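Phytoene synthase (Enterococcus hirae, PDB 5IYS) probably joins two prenyl diphosphate molecules head to head, as squalene and phytoene synthases do, in a magnesium-dependent active site built from helices. Local coordinates at residues D116-R125 and R182-F193. Sequence-based numbering, arbitrary orientation.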
loop_
_atom_site.group_PDB
_atom_site.type_symbol
_atom_site.label_atom_id
_atom_site.label_comp_id
_atom_site.label_asym_id
_atom_site.label_seq_id
_atom_site.Cartn_x
_atom_site.Cartn_y
_atom_site.Cartn_z
ATOM N N ASP A 116 -5.491 14.095 1.789
ATOM C CA ASP A 116 -5.325 13.801 3.208
ATOM C C ASP A 116 -4.868 14.994 4.024
ATOM O O ASP A 116 -5.156 15.062 5.213
ATOM C CB ASP A 116 -4.334 12.669 3.419
ATOM C CG ASP A 116 -4.978 11.328 3.299
ATOM O OD1 ASP A 116 -6.167 11.204 3.677
ATOM O OD2 ASP A 116 -4.269 10.388 2.892
ATOM N N ALA A 117 -4.153 15.916 3.391
ATOM C CA ALA A 117 -3.680 17.106 4.078
ATOM C C ALA A 117 -4.824 17.995 4.572
ATOM O O ALA A 117 -4.614 18.851 5.427
ATOM C CB ALA A 117 -2.755 17.887 3.181
ATOM N N ASP A 118 -6.005 17.849 3.977
ATOM C CA ASP A 118 -7.208 18.547 4.426
ATOM C C ASP A 118 -8.305 17.498 4.616
ATOM O O ASP A 118 -9.173 17.306 3.758
ATOM C CB ASP A 118 -7.609 19.616 3.397
ATOM C CG ASP A 118 -9.030 20.159 3.597
ATOM O OD1 ASP A 118 -9.630 20.034 4.695
ATOM O OD2 ASP A 118 -9.541 20.774 2.638
ATOM N N PHE A 119 -8.197 16.749 5.708
ATOM C CA PHE A 119 -8.921 15.486 5.815
ATOM C C PHE A 119 -10.439 15.655 5.898
ATOM O O PHE A 119 -10.911 16.453 6.700
ATOM C CB PHE A 119 -8.430 14.652 7.001
ATOM C CG PHE A 119 -9.017 13.273 7.015
ATOM C CD1 PHE A 119 -8.598 12.333 6.089
ATOM C CD2 PHE A 119 -10.133 12.994 7.785
ATOM C CE1 PHE A 119 -9.198 11.095 6.022
ATOM C CE2 PHE A 119 -10.752 11.778 7.693
ATOM C CZ PHE A 119 -10.306 10.843 6.779
ATOM N N LYS A 120 -11.187 14.920 5.074
ATOM C CA LYS A 120 -12.636 14.781 5.235
ATOM C C LYS A 120 -12.997 13.304 5.282
ATOM O O LYS A 120 -12.506 12.522 4.472
ATOM C CB LYS A 120 -13.390 15.403 4.059
ATOM C CG LYS A 120 -12.950 16.804 3.668
ATOM C CD LYS A 120 -13.521 17.836 4.606
ATOM C CE LYS A 120 -13.048 19.228 4.218
ATOM N NZ LYS A 120 -13.509 20.220 5.227
ATOM N N GLN A 121 -13.845 12.922 6.232
ATOM C CA GLN A 121 -14.427 11.586 6.268
ATOM C C GLN A 121 -15.215 11.276 5.001
ATOM O O GLN A 121 -16.099 12.046 4.622
ATOM C CB GLN A 121 -15.381 11.463 7.464
ATOM C CG GLN A 121 -15.945 10.060 7.636
ATOM C CD GLN A 121 -16.960 9.960 8.747
ATOM O OE1 GLN A 121 -17.280 10.958 9.397
ATOM N NE2 GLN A 121 -17.515 8.765 8.933
ATOM N N PRO A 122 -14.966 10.111 4.383
ATOM C CA PRO A 122 -15.763 9.722 3.224
ATOM C C PRO A 122 -17.237 9.670 3.585
ATOM O O PRO A 122 -17.576 9.070 4.599
ATOM C CB PRO A 122 -15.279 8.301 2.944
ATOM C CG PRO A 122 -14.748 7.827 4.222
ATOM C CD PRO A 122 -14.056 9.033 4.798
ATOM N N GLU A 123 -18.114 10.142 2.702
ATOM C CA GLU A 123 -19.542 10.016 2.956
ATOM C C GLU A 123 -20.054 8.642 2.543
ATOM O O GLU A 123 -20.836 8.009 3.265
ATOM C CB GLU A 123 -20.328 11.159 2.288
ATOM C CG GLU A 123 -19.521 12.459 2.184
ATOM C CD GLU A 123 -20.277 13.707 2.620
ATOM O OE1 GLU A 123 -20.345 14.664 1.821
ATOM O OE2 GLU A 123 -20.755 13.760 3.776
ATOM N N THR A 124 -19.516 8.109 1.449
ATOM C CA THR A 124 -19.996 6.821 0.947
ATOM C C THR A 124 -18.837 5.822 0.762
ATOM O O THR A 124 -17.682 6.232 0.749
ATOM C CB THR A 124 -20.701 7.016 -0.401
ATOM O OG1 THR A 124 -19.759 7.558 -1.327
ATOM C CG2 THR A 124 -21.855 8.025 -0.274
ATOM N N ARG A 125 -19.153 4.554 0.503
ATOM C CA ARG A 125 -18.138 3.569 0.143
ATOM C C ARG A 125 -17.551 3.859 -1.228
ATOM O O ARG A 125 -16.392 3.554 -1.490
ATOM C CB ARG A 125 -18.723 2.158 0.154
ATOM C CG ARG A 125 -18.955 1.625 1.557
ATOM C CD ARG A 125 -18.663 0.137 1.658
ATOM N NE ARG A 125 -19.002 -0.389 2.981
ATOM C CZ ARG A 125 -19.129 -1.681 3.276
ATOM N NH1 ARG A 125 -18.955 -2.608 2.340
ATOM N NH2 ARG A 125 -19.463 -2.043 4.511
ATOM N N ARG A 182 -8.940 11.636 12.332
ATOM C CA ARG A 182 -9.365 11.026 11.090
ATOM C C ARG A 182 -10.336 9.873 11.278
ATOM O O ARG A 182 -10.055 8.924 12.009
ATOM C CB ARG A 182 -8.153 10.568 10.281
ATOM C CG ARG A 182 -7.168 11.678 9.946
ATOM C CD ARG A 182 -6.263 11.205 8.826
ATOM N NE ARG A 182 -5.174 12.142 8.576
ATOM C CZ ARG A 182 -4.203 11.948 7.686
ATOM N NH1 ARG A 182 -4.208 10.880 6.891
ATOM N NH2 ARG A 182 -3.235 12.848 7.575
ATOM N N ILE A 183 -11.409 9.895 10.496
ATOM C CA ILE A 183 -12.300 8.745 10.396
ATOM C C ILE A 183 -12.358 8.349 8.935
ATOM O O ILE A 183 -12.830 9.129 8.111
ATOM C CB ILE A 183 -13.732 9.051 10.917
ATOM C CG1 ILE A 183 -13.673 9.486 12.389
ATOM C CG2 ILE A 183 -14.651 7.832 10.740
ATOM C CD1 ILE A 183 -15.046 9.783 13.014
ATOM N N TYR A 184 -11.816 7.176 8.615
ATOM C CA TYR A 184 -11.962 6.616 7.268
ATOM C C TYR A 184 -13.237 5.801 7.055
ATOM O O TYR A 184 -13.677 5.586 5.928
ATOM C CB TYR A 184 -10.714 5.780 6.932
ATOM C CG TYR A 184 -9.471 6.633 6.786
ATOM C CD1 TYR A 184 -9.176 7.267 5.581
ATOM C CD2 TYR A 184 -8.613 6.839 7.869
ATOM C CE1 TYR A 184 -8.055 8.045 5.445
ATOM C CE2 TYR A 184 -7.478 7.614 7.741
ATOM C CZ TYR A 184 -7.199 8.203 6.519
ATOM O OH TYR A 184 -6.057 8.965 6.381
ATOM N N LEU A 185 -13.781 5.230 8.120
ATOM C CA LEU A 185 -15.056 4.531 8.002
ATOM C C LEU A 185 -16.111 5.503 7.450
ATOM O O LEU A 185 -16.032 6.703 7.704
ATOM C CB LEU A 185 -15.502 4.011 9.374
ATOM C CG LEU A 185 -14.496 3.124 10.107
ATOM C CD1 LEU A 185 -15.039 2.774 11.499
ATOM C CD2 LEU A 185 -14.179 1.859 9.308
ATOM N N THR A 186 -17.009 5.006 6.608
ATOM C CA THR A 186 -17.896 5.898 5.889
ATOM C C THR A 186 -19.059 6.359 6.761
ATOM O O THR A 186 -19.492 5.666 7.689
ATOM C CB THR A 186 -18.392 5.320 4.553
ATOM O OG1 THR A 186 -19.358 4.288 4.782
ATOM C CG2 THR A 186 -17.220 4.764 3.744
ATOM N N LYS A 187 -19.489 7.592 6.528
ATOM C CA LYS A 187 -20.722 8.059 7.153
ATOM C C LYS A 187 -21.900 7.116 6.936
ATOM O O LYS A 187 -22.625 6.769 7.870
ATOM C CB LYS A 187 -21.034 9.472 6.692
ATOM C CG LYS A 187 -20.090 10.482 7.290
ATOM C CD LYS A 187 -20.567 11.898 6.995
ATOM C CE LYS A 187 -19.520 12.933 7.399
ATOM N NZ LYS A 187 -19.707 14.174 6.593
ATOM N N GLU A 188 -22.012 6.594 5.725
ATOM C CA GLU A 188 -23.092 5.686 5.403
ATOM C C GLU A 188 -23.030 4.364 6.158
ATOM O O GLU A 188 -24.041 3.910 6.706
ATOM C CB GLU A 188 -23.184 5.529 3.891
ATOM C CG GLU A 188 -23.381 4.127 3.368
ATOM C CD GLU A 188 -23.328 4.113 1.851
ATOM O OE1 GLU A 188 -22.291 3.685 1.289
ATOM O OE2 GLU A 188 -24.278 4.654 1.241
ATOM N N ASP A 189 -21.824 3.818 6.311
ATOM C CA ASP A 189 -21.631 2.630 7.132
ATOM C C ASP A 189 -21.926 2.859 8.611
ATOM O O ASP A 189 -22.589 2.042 9.243
ATOM C CB ASP A 189 -20.230 2.051 6.921
ATOM C CG ASP A 189 -20.133 1.255 5.631
ATOM O OD1 ASP A 189 -21.088 0.491 5.368
ATOM O OD2 ASP A 189 -19.106 1.360 4.910
ATOM N N MET A 190 -21.411 3.951 9.164
ATOM C CA MET A 190 -21.668 4.289 10.560
ATOM C C MET A 190 -23.166 4.371 10.855
ATOM O O MET A 190 -23.631 3.816 11.855
ATOM C CB MET A 190 -21.043 5.638 10.877
ATOM C CG MET A 190 -19.659 5.791 10.301
ATOM S SD MET A 190 -18.531 6.230 11.627
ATOM C CE MET A 190 -18.448 4.613 12.390
ATOM N N THR A 191 -23.913 4.960 9.924
ATOM C CA THR A 191 -25.373 4.991 10.003
ATOM C C THR A 191 -26.024 3.605 9.841
ATOM O O THR A 191 -26.859 3.217 10.661
ATOM C CB THR A 191 -25.953 6.008 9.004
ATOM O OG1 THR A 191 -25.423 7.309 9.289
ATOM C CG2 THR A 191 -27.467 6.041 9.075
ATOM N N ARG A 192 -25.586 2.832 8.847
ATOM C CA ARG A 192 -26.168 1.518 8.555
ATOM C C ARG A 192 -26.033 0.568 9.751
ATOM O O ARG A 192 -26.979 -0.163 10.086
ATOM C CB ARG A 192 -25.549 0.928 7.273
ATOM C CG ARG A 192 -25.605 -0.596 7.134
ATOM C CD ARG A 192 -24.982 -1.077 5.820
ATOM N NE ARG A 192 -25.042 -2.533 5.671
ATOM C CZ ARG A 192 -24.266 -3.239 4.853
ATOM N NH1 ARG A 192 -23.364 -2.632 4.089
ATOM N NH2 ARG A 192 -24.369 -4.562 4.826
ATOM N N PHE A 193 -24.892 0.634 10.439
ATOM C CA PHE A 193 -24.594 -0.317 11.503
ATOM C C PHE A 193 -24.857 0.270 12.890
ATOM O O PHE A 193 -24.654 -0.402 13.896
ATOM C CB PHE A 193 -23.160 -0.862 11.386
ATOM C CG PHE A 193 -22.945 -1.747 10.186
ATOM C CD1 PHE A 193 -23.375 -3.069 10.193
ATOM C CD2 PHE A 193 -22.413 -1.226 9.013
ATOM C CE1 PHE A 193 -23.233 -3.883 9.061
ATOM C CE2 PHE A 193 -22.280 -2.016 7.884
ATOM C CZ PHE A 193 -22.653 -3.347 7.908
#
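The Phe-119 ring has one face covered by the aliphatic CG and CD of Arg-182, CG sitting 4.0 Å from the ring centroid in a CH-pi contact; the guanidinium, nearly parallel to the ring (8°), lies beyond it and is not stacked on it. The same ring turns its edge to the face of Tyr-184 in a T-shaped pair, centroids 4.8 Å apart and planes at 65°. Arg-182 NH1 donates in its own plane to Tyr-184 OH (2.7 Å), which helps fix the guanidinium, while NH2 forms a salt bridge with Asp-60, a magnesium ligand; Arg-182 is therefore a second-shell residue of the magnesium site. Further along, Gln-121, extended with CG anti to the backbone N (chi1 -175°), carries NE2 to Leu-185 O at 2.8 Å. Two backbone bonds, Lys-187 N to Pro-122 O and Glu-188 N to Glu-123 O, tie the loop to the first turn of helix 187-193, N-capped by Thr-186. Arg-125 NE meets the syn lone pair of Asp-189 OD2 almost straight, at 2.6 Å, and Arg-125 NH2 is also hydrogen-bonded to Ser-215 OG. The loop between helices 104-116 and 125-143 is thereby fastened to helix 187-193, with Leu-128 of helix 125-143 touching Pro-122 and Thr-186, and helix 207-227 meeting Leu-185 and Phe-193.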